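Local coordinates for protein putative ABC transporter (Thermobispora bispora, PDB 4PE6) that probably binds a small carbohydrate or sugar acid in the cleft between two lobes, as the solute-binding component of an ABC transporter, at residues L86-S91 with V110-A115. Sequence-based numbering, arbitrary orientation.
Sequences LINPAS and VVFDSA. With LTH ((2R,3S)-2,3,4-trihydroxybutanoic acid), chain C.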
ATOM      1  N   LEU A  86      13.551  -2.445   9.035  1.00 17.15           N
ATOM      2  CA  LEU A  86      12.423  -1.808   8.358  1.00 16.54           C
ATOM      3  C   LEU A  86      11.173  -2.608   8.631  1.00 16.20           C
ATOM      4  O   LEU A  86      11.167  -3.849   8.464  1.00 16.15           O
ATOM      5  CB  LEU A  86      12.659  -1.739   6.844  1.00 16.85           C
ATOM      6  CG  LEU A  86      14.059  -1.312   6.393  1.00 17.31           C
ATOM      7  CD1 LEU A  86      14.144  -1.206   4.875  1.00 17.71           C
ATOM      8  CD2 LEU A  86      14.477  -0.008   7.025  1.00 17.29           C
ATOM      9  N   ILE A  87      10.109  -1.936   9.055  1.00 15.50           N
ATOM     10  CA  ILE A  87       8.931  -2.680   9.515  1.00 15.40           C
ATOM     11  C   ILE A  87       7.648  -2.216   8.848  1.00 15.10           C
ATOM     12  O   ILE A  87       7.298  -1.022   8.915  1.00 15.04           O
ATOM     13  CB  ILE A  87       8.712  -2.583  11.039  1.00 15.53           C
ATOM     14  CG1 ILE A  87       9.948  -3.034  11.788  1.00 15.79           C
ATOM     15  CG2 ILE A  87       7.468  -3.382  11.435  1.00 15.65           C
ATOM     16  CD1 ILE A  87       9.852  -2.780  13.276  1.00 16.08           C
ATOM     17  N   ASN A  88       6.952  -3.148   8.196  1.00 15.07           N
ATOM     18  CA  ASN A  88       5.564  -2.921   7.805  1.00 15.01           C
ATOM     19  C   ASN A  88       4.699  -3.643   8.841  1.00 15.51           C
ATOM     20  O   ASN A  88       4.553  -4.894   8.835  1.00 15.61           O
ATOM     21  CB  ASN A  88       5.282  -3.374   6.387  1.00 15.06           C
ATOM     22  CG  ASN A  88       3.922  -2.901   5.872  1.00 14.92           C
ATOM     23  OD1 ASN A  88       2.961  -2.846   6.625  1.00 15.02           O
ATOM     24  ND2 ASN A  88       3.843  -2.569   4.583  1.00 14.92           N
ATOM     25  N   PRO A  89       4.132  -2.866   9.762  1.00 15.84           N
ATOM     26  CA  PRO A  89       3.532  -3.482  10.939  1.00 16.57           C
ATOM     27  C   PRO A  89       2.170  -4.079  10.715  1.00 17.18           C
ATOM     28  O   PRO A  89       1.312  -3.481  10.055  1.00 16.97           O
ATOM     29  CB  PRO A  89       3.479  -2.322  11.952  1.00 16.57           C
ATOM     30  CG  PRO A  89       3.397  -1.120  11.126  1.00 16.25           C
ATOM     31  CD  PRO A  89       4.118  -1.396   9.834  1.00 15.78           C
ATOM     32  N   ALA A  90       1.971  -5.270  11.265  1.00 18.51           N
ATOM     33  CA  ALA A  90       0.684  -5.952  11.184  1.00 19.44           C
ATOM     34  C   ALA A  90      -0.386  -5.234  12.029  1.00 20.42           C
ATOM     35  O   ALA A  90      -1.563  -5.244  11.652  1.00 20.74           O
ATOM     36  CB  ALA A  90       0.824  -7.403  11.645  1.00 20.20           C
ATOM     37  N   SER A  91       0.041  -4.595  13.120  1.00 21.02           N
ATOM     38  CA  SER A  91      -0.864  -3.988  14.128  1.00 22.25           C
ATOM     39  C   SER A  91      -0.459  -2.567  14.461  1.00 22.31           C
ATOM     40  O   SER A  91       0.721  -2.241  14.439  1.00 22.06           O
ATOM     41  CB  SER A  91      -0.863  -4.816  15.426  1.00 23.21           C
ATOM     42  OG  SER A  91      -1.274  -4.056  16.576  1.00 24.37           O
ATOM     43  N   VAL A 110      12.926   1.946  11.052  1.00 18.47           N
ATOM     44  CA  VAL A 110      12.034   2.663  10.173  1.00 17.74           C
ATOM     45  C   VAL A 110      10.760   1.864  10.007  1.00 17.14           C
ATOM     46  O   VAL A 110      10.761   0.745   9.449  1.00 16.66           O
ATOM     47  CB  VAL A 110      12.668   2.908   8.787  1.00 18.02           C
ATOM     48  CG1 VAL A 110      11.733   3.713   7.914  1.00 18.03           C
ATOM     49  CG2 VAL A 110      14.014   3.606   8.932  1.00 18.52           C
ATOM     50  N   VAL A 111       9.675   2.415  10.538  1.00 16.72           N
ATOM     51  CA  VAL A 111       8.355   1.890  10.280  1.00 16.28           C
ATOM     52  C   VAL A 111       7.883   2.502   8.969  1.00 15.99           C
ATOM     53  O   VAL A 111       7.928   3.725   8.800  1.00 16.17           O
ATOM     54  CB  VAL A 111       7.402   2.270  11.415  1.00 16.43           C
ATOM     55  CG1 VAL A 111       5.950   1.983  11.036  1.00 16.38           C
ATOM     56  CG2 VAL A 111       7.808   1.556  12.703  1.00 16.68           C
ATOM     57  N   PHE A 112       7.443   1.677   8.030  1.00 15.45           N
ATOM     58  CA  PHE A 112       6.986   2.198   6.754  1.00 15.27           C
ATOM     59  C   PHE A 112       5.624   1.664   6.361  1.00 15.22           C
ATOM     60  O   PHE A 112       5.164   0.658   6.895  1.00 15.15           O
ATOM     61  CB  PHE A 112       8.015   2.012   5.622  1.00 15.24           C
ATOM     62  CG  PHE A 112       8.159   0.597   5.165  1.00 15.05           C
ATOM     63  CD1 PHE A 112       8.957  -0.275   5.871  1.00 14.99           C
ATOM     64  CD2 PHE A 112       7.465   0.134   4.063  1.00 15.04           C
ATOM     65  CE1 PHE A 112       9.112  -1.598   5.452  1.00 15.12           C
ATOM     66  CE2 PHE A 112       7.595  -1.172   3.655  1.00 15.14           C
ATOM     67  CZ  PHE A 112       8.407  -2.037   4.347  1.00 15.21           C
ATOM     68  N   ASP A 113       4.981   2.373   5.442  1.00 15.36           N
ATOM     69  CA  ASP A 113       3.631   2.072   4.986  1.00 15.56           C
ATOM     70  C   ASP A 113       2.669   1.941   6.154  1.00 15.95           C
ATOM     71  O   ASP A 113       1.766   1.091   6.149  1.00 15.89           O
ATOM     72  CB  ASP A 113       3.638   0.784   4.144  1.00 15.38           C
ATOM     73  CG  ASP A 113       2.292   0.490   3.508  1.00 15.42           C
ATOM     74  OD1 ASP A 113       1.695   1.427   2.958  1.00 15.44           O
ATOM     75  OD2 ASP A 113       1.837  -0.688   3.557  1.00 15.28           O
ATOM     76  N   SER A 114       2.878   2.796   7.156  1.00 16.76           N
ATOM     77  CA  SER A 114       2.061   2.860   8.356  1.00 17.46           C
ATOM     78  C   SER A 114       2.553   4.025   9.208  1.00 18.35           C
ATOM     79  O   SER A 114       3.704   4.457   9.081  1.00 18.52           O
ATOM     80  CB  SER A 114       2.155   1.592   9.186  1.00 17.57           C
ATOM     81  OG  SER A 114       1.263   0.589   8.699  1.00 18.30           O
ATOM     82  N   ALA A 115       1.670   4.484  10.084  1.00 19.28           N
ATOM     83  CA  ALA A 115       1.998   5.471  11.109  1.00 20.52           C
ATOM     84  C   ALA A 115       1.573   4.888  12.446  1.00 21.35           C
ATOM     85  O   ALA A 115       0.392   4.617  12.653  1.00 22.10           O
ATOM     86  CB  ALA A 115       1.232   6.744  10.854  1.00 20.90           C
TER
HETATM   87  O1  LTH C 401      -2.247  -2.774  -0.184  1.00 23.17           O
HETATM   88  C1  LTH C 401      -1.513  -2.979   0.852  1.00 19.98           C
HETATM   89  O   LTH C 401      -1.161  -4.094   1.294  1.00 18.42           O
HETATM   90  C2  LTH C 401      -0.924  -1.749   1.584  1.00 17.06           C
HETATM   91  O2  LTH C 401      -0.170  -2.151   2.755  1.00 16.65           O
HETATM   92  C3  LTH C 401      -2.004  -0.793   2.045  1.00 17.81           C
HETATM   93  O3  LTH C 401      -2.905  -1.468   2.921  1.00 17.79           O
HETATM   94  C4  LTH C 401      -1.346   0.367   2.819  1.00 17.90           C
HETATM   95  O4  LTH C 401      -0.530   1.080   1.854  1.00 16.32           O
HETATM   96  O   HOH W   1       0.615  -1.383   6.495  1.00 17.46           O
HETATM   97  O   HOH W   2      -0.198  -1.268  10.392  1.00 17.97           O
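Phe-112, Asn-88 and Leu-86 carry the contact between two neighbouring parallel strands of a beta-alpha-beta unit, in one lobe of a periplasmic-binding-protein fold. The backbone of Ile-87 ties the two strands: its N donates to Val-110 O and its O accepts from Phe-112 N, 2.8 Å away at a nearly straight 167°. Phe-112 suits its buried place as a flat apolar ring that packs against Leu-86, Asn-88 and Leu-23 of strand 20-25; CG set between the backbone N and carbonyl carbon (chi1 72°) brings it back toward the partner strand. There CE1 lies 3.8 Å from Leu-86 CB, and Asn-88 CB rests over one face, displaced toward the rim. Leu-86 also runs alongside Val-110, a branched side chain well suited to a strand, and reaches Phe-40 of the helix 31-49.

At the C-terminal ends of the strands polar groups take over. Asn-88 can donate and accept at once: ND2 bonds to Asp-113 OD2 at 2.9 Å, while a water lies 2.8 Å from both Asn-88 OD1 and Asp-113 O and can bridge them. With an alanine in place of Asn-88, Asp-113 OD2 would probably lose its amide donor and the carboxylate one of its restraints. That matters because Asp-113 grips the bound trihydroxybutanoic acid with both oxygens. OD1 accepts from ligand O4 and from Gln-263, whereas OD2 meets the amide through its anti lone pair and accepts a hydrogen bond from ligand O2 at 2.6 Å.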